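Local coordinates for protein beta-fructofuranosidase, insoluble isoenzyme CWINV1 (Arabidopsis thaliana, PDB 2OXB) that hydrolyses sucrose and 1-kestose in the plant cell wall as a family 32 beta-fructofuranosidase, releasing terminal non-reducing fructose units, at residues E109-S114 against L118-K123. The protein carries 1 engineered substitution. Numbering follows the deposited sequence.
Sequences EPKNLS and LREWKK. With NAG (2-acetamido-2-deoxy-beta-D-glucopyranose), chain D.
The amide N of K111 donates to E120 O (2.8 Å) just past the paired part of an antiparallel beta hairpin. Strands 103-110 and 121-123 form this hairpin at one border of a four-stranded sheet, a blade of the family 32 beta-propeller. E109 and K122 are a hydrogen-bonded pair, although the bond from E109 N to K122 O is weak. P110 pairs with W121 at a non-hydrogen-bonded position, which needs no amide N-H across the strands, so proline, which has none, is tolerated. K111 suits the exposed turn: its methylenes run across E120, with CD 3.4 Å from E120 CB, and the bend at chi4 (61°) turns NZ back to 3.1 Å from W121 O. The carboxylate of E120 is near that ammonium group, but beyond salt-bridge distance. The apolar packing begins where P110 CB meets L118 CD2 at 3.4 Å. Beside it the W121 ring has P110 CA above the rim of one face, while F33 meets the ring almost perpendicularly; NE1 bonds weakly to L118 O. Were an alanine here instead of W121, P110 and F33 would probably lose the ring they pack against, and L118 O its weak indole donor. In the loop that joins the two strands, N112 carries a glycan, its ND2 covalently joined to C1 of NAG at 1.5 Å.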
loop_
_atom_site.group_PDB
_atom_site.type_symbol
_atom_site.label_atom_id
_atom_site.label_comp_id
_atom_site.label_asym_id
_atom_site.label_seq_id
_atom_site.Cartn_x
_atom_site.Cartn_y
_atom_site.Cartn_z
ATOM N N GLU A 109 -12.838 -0.080 23.504
ATOM C CA GLU A 109 -13.566 1.174 23.294
ATOM C C GLU A 109 -12.787 2.316 23.956
ATOM O O GLU A 109 -11.932 2.072 24.812
ATOM C CB GLU A 109 -14.962 1.088 23.912
ATOM C CG GLU A 109 -14.952 0.864 25.421
ATOM C CD GLU A 109 -16.342 0.701 25.997
ATOM O OE1 GLU A 109 -17.202 1.562 25.722
ATOM O OE2 GLU A 109 -16.572 -0.285 26.727
ATOM N N PRO A 110 -13.064 3.576 23.561
ATOM C CA PRO A 110 -12.390 4.761 24.115
ATOM C C PRO A 110 -12.903 5.173 25.506
ATOM O O PRO A 110 -14.006 4.796 25.898
ATOM C CB PRO A 110 -12.667 5.824 23.058
ATOM C CG PRO A 110 -14.025 5.447 22.577
ATOM C CD PRO A 110 -13.891 3.957 22.400
ATOM N N LYS A 111 -12.097 5.940 26.242
ATOM C CA LYS A 111 -12.460 6.400 27.588
ATOM C C LYS A 111 -13.290 7.684 27.571
ATOM O O LYS A 111 -14.524 7.640 27.637
ATOM C CB LYS A 111 -11.205 6.627 28.437
ATOM C CG LYS A 111 -10.519 5.346 28.871
ATOM C CD LYS A 111 -9.500 5.598 29.974
ATOM C CE LYS A 111 -9.013 4.285 30.586
ATOM N NZ LYS A 111 -8.338 3.398 29.595
ATOM N N ASN A 112 -12.612 8.827 27.510
ATOM C CA ASN A 112 -13.297 10.111 27.456
ATOM C C ASN A 112 -13.979 10.188 26.091
ATOM O O ASN A 112 -13.356 10.552 25.096
ATOM C CB ASN A 112 -12.289 11.250 27.611
ATOM C CG ASN A 112 -11.766 11.386 29.036
ATOM O OD1 ASN A 112 -11.575 10.394 29.748
ATOM N ND2 ASN A 112 -11.507 12.626 29.441
ATOM N N LEU A 113 -15.259 9.826 26.056
ATOM C CA LEU A 113 -16.061 9.817 24.832
ATOM C C LEU A 113 -16.202 11.175 24.136
ATOM O O LEU A 113 -16.691 11.258 23.005
ATOM C CB LEU A 113 -17.454 9.241 25.130
ATOM C CG LEU A 113 -18.226 9.668 26.387
ATOM C CD1 LEU A 113 -17.562 9.084 27.623
ATOM C CD2 LEU A 113 -18.303 11.187 26.474
ATOM N N SER A 114 -15.785 12.236 24.815
ATOM C CA SER A 114 -15.868 13.568 24.244
ATOM C C SER A 114 -14.480 14.054 23.792
ATOM O O SER A 114 -14.369 15.038 23.058
ATOM C CB SER A 114 -16.486 14.535 25.262
ATOM O OG SER A 114 -17.799 14.133 25.617
ATOM N N LEU A 118 -8.981 10.698 21.634
ATOM C CA LEU A 118 -9.152 9.275 21.944
ATOM C C LEU A 118 -7.827 8.594 22.314
ATOM O O LEU A 118 -7.519 7.507 21.820
ATOM C CB LEU A 118 -9.779 8.539 20.744
ATOM C CG LEU A 118 -11.164 8.936 20.221
ATOM C CD1 LEU A 118 -11.503 8.139 18.969
ATOM C CD2 LEU A 118 -12.205 8.694 21.293
ATOM N N ARG A 119 -7.058 9.230 23.194
ATOM C CA ARG A 119 -5.768 8.696 23.609
ATOM C C ARG A 119 -5.853 7.575 24.640
ATOM O O ARG A 119 -4.951 6.742 24.718
ATOM C CB ARG A 119 -4.868 9.820 24.133
ATOM C CG ARG A 119 -5.135 10.265 25.554
ATOM C CD ARG A 119 -4.267 11.468 25.867
ATOM N NE ARG A 119 -4.697 12.636 25.103
ATOM C CZ ARG A 119 -5.847 13.270 25.318
ATOM N NH1 ARG A 119 -6.666 12.845 26.273
ATOM N NH2 ARG A 119 -6.183 14.322 24.579
ATOM N N GLU A 120 -6.912 7.538 25.438
ATOM C CA GLU A 120 -7.032 6.456 26.415
ATOM C C GLU A 120 -8.081 5.423 26.017
ATOM O O GLU A 120 -9.276 5.708 26.018
ATOM C CB GLU A 120 -7.347 7.003 27.810
ATOM C CG GLU A 120 -6.168 7.665 28.493
ATOM C CD GLU A 120 -6.435 7.967 29.948
ATOM O OE1 GLU A 120 -6.178 7.090 30.808
ATOM O OE2 GLU A 120 -6.925 9.081 30.234
ATOM N N TRP A 121 -7.629 4.222 25.673
ATOM C CA TRP A 121 -8.557 3.172 25.274
ATOM C C TRP A 121 -8.888 2.181 26.374
ATOM O O TRP A 121 -8.003 1.652 27.053
ATOM C CB TRP A 121 -8.048 2.419 24.042
ATOM C CG TRP A 121 -8.171 3.224 22.787
ATOM C CD1 TRP A 121 -7.409 4.297 22.424
ATOM C CD2 TRP A 121 -9.144 3.049 21.743
ATOM N NE1 TRP A 121 -7.846 4.805 21.219
ATOM C CE2 TRP A 121 -8.908 4.060 20.778
ATOM C CE3 TRP A 121 -10.192 2.141 21.530
ATOM C CZ2 TRP A 121 -9.682 4.186 19.614
ATOM C CZ3 TRP A 121 -10.964 2.267 20.373
ATOM C CH2 TRP A 121 -10.703 3.284 19.429
ATOM N N LYS A 122 -10.187 1.952 26.537
ATOM C CA LYS A 122 -10.716 1.036 27.532
ATOM C C LYS A 122 -10.866 -0.321 26.860
ATOM O O LYS A 122 -11.382 -0.421 25.753
ATOM C CB LYS A 122 -12.073 1.549 28.025
ATOM C CG LYS A 122 -12.549 0.982 29.357
ATOM C CD LYS A 122 -13.759 1.765 29.873
ATOM C CE LYS A 122 -14.385 1.120 31.109
ATOM N NZ LYS A 122 -13.423 0.910 32.231
ATOM N N LYS A 123 -10.399 -1.363 27.538
ATOM C CA LYS A 123 -10.452 -2.721 27.019
ATOM C C LYS A 123 -11.365 -3.613 27.861
ATOM O O LYS A 123 -11.050 -3.921 29.002
ATOM C CB LYS A 123 -9.028 -3.283 26.970
ATOM C CG LYS A 123 -8.067 -2.331 26.253
ATOM C CD LYS A 123 -6.774 -2.992 25.812
ATOM C CE LYS A 123 -5.752 -3.058 26.919
ATOM N NZ LYS A 123 -4.518 -3.732 26.446
HETATM C C1 NAG D . -12.546 13.447 30.040
HETATM C C2 NAG D . -12.208 14.925 29.816
HETATM C C3 NAG D . -13.338 15.855 30.293
HETATM C C4 NAG D . -14.716 15.381 29.837
HETATM C C5 NAG D . -14.891 13.890 30.116
HETATM C C6 NAG D . -16.194 13.374 29.550
HETATM C C7 NAG D . -10.433 16.435 30.407
HETATM C C8 NAG D . -10.789 17.495 31.444
HETATM N N2 NAG D . -10.996 15.242 30.543
HETATM O O3 NAG D . -13.116 17.164 29.787
HETATM O O4 NAG D . -15.717 16.112 30.524
HETATM O O5 NAG D . -13.833 13.141 29.486
HETATM O O6 NAG D . -17.258 13.581 30.464
HETATM O O7 NAG D . -9.655 16.701 29.490
#